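Side-chain contact in molybdopterin synthase catalytic subunit (PDB 3RPF), which probably converts precursor Z (cyclic pyranopterin phosphate) into molybdopterin, building its dithiolene group with two sulfur atoms supplied by the carrier protein MoaD: residues A[63-68]-A[112-117]. Numbering follows the deposited sequence.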
loop_
_atom_site.group_PDB
_atom_site.type_symbol
_atom_site.label_atom_id
_atom_site.label_comp_id
_atom_site.label_asym_id
_atom_site.label_seq_id
_atom_site.Cartn_x
_atom_site.Cartn_y
_atom_site.Cartn_z
ATOM N N GLU A 63 18.022 -2.490 -7.656
ATOM C CA GLU A 63 18.176 -3.923 -7.938
ATOM C C GLU A 63 18.383 -4.702 -6.644
ATOM O O GLU A 63 17.951 -5.859 -6.527
ATOM C CB GLU A 63 19.304 -4.183 -8.942
ATOM C CG GLU A 63 18.984 -5.289 -9.955
ATOM C CD GLU A 63 17.889 -4.889 -10.939
ATOM O OE1 GLU A 63 17.585 -3.679 -11.027
ATOM O OE2 GLU A 63 17.334 -5.779 -11.625
ATOM N N LYS A 64 19.028 -4.076 -5.660
ATOM C CA LYS A 64 19.180 -4.717 -4.350
ATOM C C LYS A 64 17.827 -4.912 -3.666
ATOM O O LYS A 64 17.592 -5.937 -3.038
ATOM C CB LYS A 64 20.118 -3.924 -3.445
ATOM N N TRP A 65 16.941 -3.930 -3.776
ATOM C CA TRP A 65 15.614 -4.068 -3.189
ATOM C C TRP A 65 14.799 -5.119 -3.934
ATOM O O TRP A 65 14.122 -5.951 -3.316
ATOM C CB TRP A 65 14.866 -2.730 -3.201
ATOM C CG TRP A 65 15.020 -1.929 -1.933
ATOM C CD1 TRP A 65 15.723 -0.760 -1.776
ATOM C CD2 TRP A 65 14.463 -2.237 -0.652
ATOM N NE1 TRP A 65 15.630 -0.326 -0.473
ATOM C CE2 TRP A 65 14.863 -1.213 0.233
ATOM C CE3 TRP A 65 13.649 -3.272 -0.168
ATOM C CZ2 TRP A 65 14.478 -1.201 1.578
ATOM C CZ3 TRP A 65 13.273 -3.254 1.164
ATOM C CH2 TRP A 65 13.687 -2.229 2.022
ATOM N N HIS A 66 14.844 -5.081 -5.261
ATOM C CA HIS A 66 14.140 -6.101 -6.039
ATOM C C HIS A 66 14.564 -7.510 -5.618
ATOM O O HIS A 66 13.724 -8.389 -5.400
ATOM C CB HIS A 66 14.364 -5.888 -7.539
ATOM C CG HIS A 66 13.692 -6.910 -8.404
ATOM N ND1 HIS A 66 12.342 -6.872 -8.687
ATOM C CD2 HIS A 66 14.181 -7.996 -9.044
ATOM C CE1 HIS A 66 12.031 -7.892 -9.467
ATOM N NE2 HIS A 66 13.126 -8.592 -9.698
ATOM N N HIS A 67 15.864 -7.744 -5.483
ATOM C CA HIS A 67 16.313 -9.094 -5.132
ATOM C C HIS A 67 16.058 -9.485 -3.678
ATOM O O HIS A 67 15.830 -10.662 -3.383
ATOM C CB HIS A 67 17.771 -9.319 -5.546
ATOM C CG HIS A 67 17.939 -9.467 -7.024
ATOM N ND1 HIS A 67 18.592 -8.536 -7.797
ATOM C CD2 HIS A 67 17.496 -10.427 -7.877
ATOM C CE1 HIS A 67 18.565 -8.921 -9.064
ATOM N NE2 HIS A 67 17.903 -10.061 -9.135
ATOM N N LYS A 68 16.081 -8.515 -2.768
ATOM C CA LYS A 68 15.690 -8.792 -1.382
ATOM C C LYS A 68 14.222 -9.201 -1.334
ATOM O O LYS A 68 13.838 -10.083 -0.578
ATOM C CB LYS A 68 15.923 -7.557 -0.502
ATOM C CG LYS A 68 15.108 -7.571 0.787
ATOM C CD LYS A 68 15.704 -6.634 1.830
ATOM C CE LYS A 68 14.718 -6.387 2.973
ATOM N NZ LYS A 68 15.359 -5.762 4.174
ATOM N N ILE A 112 9.222 1.952 0.518
ATOM C CA ILE A 112 8.822 3.338 0.287
ATOM C C ILE A 112 9.595 4.292 1.188
ATOM O O ILE A 112 10.004 5.370 0.755
ATOM C CB ILE A 112 7.288 3.533 0.452
ATOM C CG1 ILE A 112 6.547 2.660 -0.557
ATOM C CG2 ILE A 112 6.915 5.004 0.244
ATOM C CD1 ILE A 112 5.025 2.664 -0.382
ATOM N N GLU A 113 9.813 3.885 2.435
ATOM C CA GLU A 113 10.545 4.716 3.394
ATOM C C GLU A 113 12.014 4.835 2.988
ATOM O O GLU A 113 12.583 5.924 3.012
ATOM C CB GLU A 113 10.423 4.131 4.806
ATOM C CG GLU A 113 11.252 4.841 5.891
ATOM C CD GLU A 113 10.735 6.233 6.245
ATOM O OE1 GLU A 113 9.841 6.749 5.537
ATOM O OE2 GLU A 113 11.226 6.818 7.238
ATOM N N ASP A 114 12.621 3.719 2.598
ATOM C CA ASP A 114 14.011 3.748 2.146
ATOM C C ASP A 114 14.142 4.591 0.888
ATOM O O ASP A 114 15.089 5.370 0.745
ATOM C CB ASP A 114 14.523 2.338 1.886
ATOM C CG ASP A 114 16.044 2.278 1.837
ATOM O OD1 ASP A 114 16.667 2.617 2.862
ATOM O OD2 ASP A 114 16.617 1.900 0.794
ATOM N N PHE A 115 13.190 4.430 -0.022
ATOM C CA PHE A 115 13.184 5.182 -1.266
ATOM C C PHE A 115 13.201 6.691 -1.009
ATOM O O PHE A 115 14.034 7.422 -1.550
ATOM C CB PHE A 115 11.962 4.803 -2.103
ATOM C CG PHE A 115 11.807 5.634 -3.352
ATOM C CD1 PHE A 115 12.388 5.233 -4.533
ATOM C CD2 PHE A 115 11.091 6.819 -3.330
ATOM C CE1 PHE A 115 12.265 5.995 -5.684
ATOM C CE2 PHE A 115 10.964 7.589 -4.483
ATOM C CZ PHE A 115 11.555 7.167 -5.656
ATOM N N LYS A 116 12.281 7.164 -0.180
ATOM C CA LYS A 116 12.205 8.591 0.099
ATOM C C LYS A 116 13.554 9.159 0.531
ATOM O O LYS A 116 13.903 10.269 0.151
ATOM C CB LYS A 116 11.164 8.867 1.184
ATOM N N HIS A 117 14.301 8.399 1.331
ATOM C CA HIS A 117 15.514 8.919 1.967
ATOM C C HIS A 117 16.805 8.615 1.203
ATOM O O HIS A 117 17.853 9.193 1.506
ATOM C CB HIS A 117 15.655 8.379 3.399
ATOM C CG HIS A 117 14.598 8.865 4.347
ATOM N ND1 HIS A 117 14.335 8.237 5.546
ATOM C CD2 HIS A 117 13.744 9.914 4.276
ATOM C CE1 HIS A 117 13.363 8.877 6.171
ATOM N NE2 HIS A 117 12.987 9.898 5.423
#
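Two indole N-H groups converge on Asp114 OD2. The stronger comes from Trp65, whose NE1 lies 2.7 Å from Asp114 OD2 in a short and nearly straight bond (170° at the hydrogen); the second, from Trp61 one turn earlier on the same helix, is weak. The oxygen sits practically in the plane of the Trp65 ring, just where the N-H points, but on the aspartate side the donor arrives from above the carboxylate, 39° out of its plane. The ring and carboxylate planes are inclined to each other rather than coplanar.

Asp114 sends CG anti to its own backbone N (chi1 -162°), which brings OD2 to the nitrogen edge of the indole. Asp114 CB lies 3.6 Å from Trp65 CZ2, at the rim of the six-membered ring, adding a small nonpolar touch to the polar one. The closest pair of CA atoms, those of Trp65 and Asp114, is still 9.6 Å apart, so the helices meet here through side chains alone. Tryptophan suits such a gap: its long, flat side chain carries one N-H at the rim while leaving the rest of the ring for hydrophobic packing. Aspartate is short enough to present a carboxylate acceptor, probably ionised, close to its helix, and the N-H of Trp65, with a weaker contribution from that of Trp61, would be expected to stabilise a negative charge there.

Around this bond the Trp65 ring meets Trp61 and Phe111 edge-to-face and touches Leu76 of strand 74-82. The contact is thus a polar bridge between two partly exposed residues beside this cluster of edge-to-face rings, joining neighbouring helices 55-71 and 101-118 beside the mixed sheet of the alpha/beta MoaE fold.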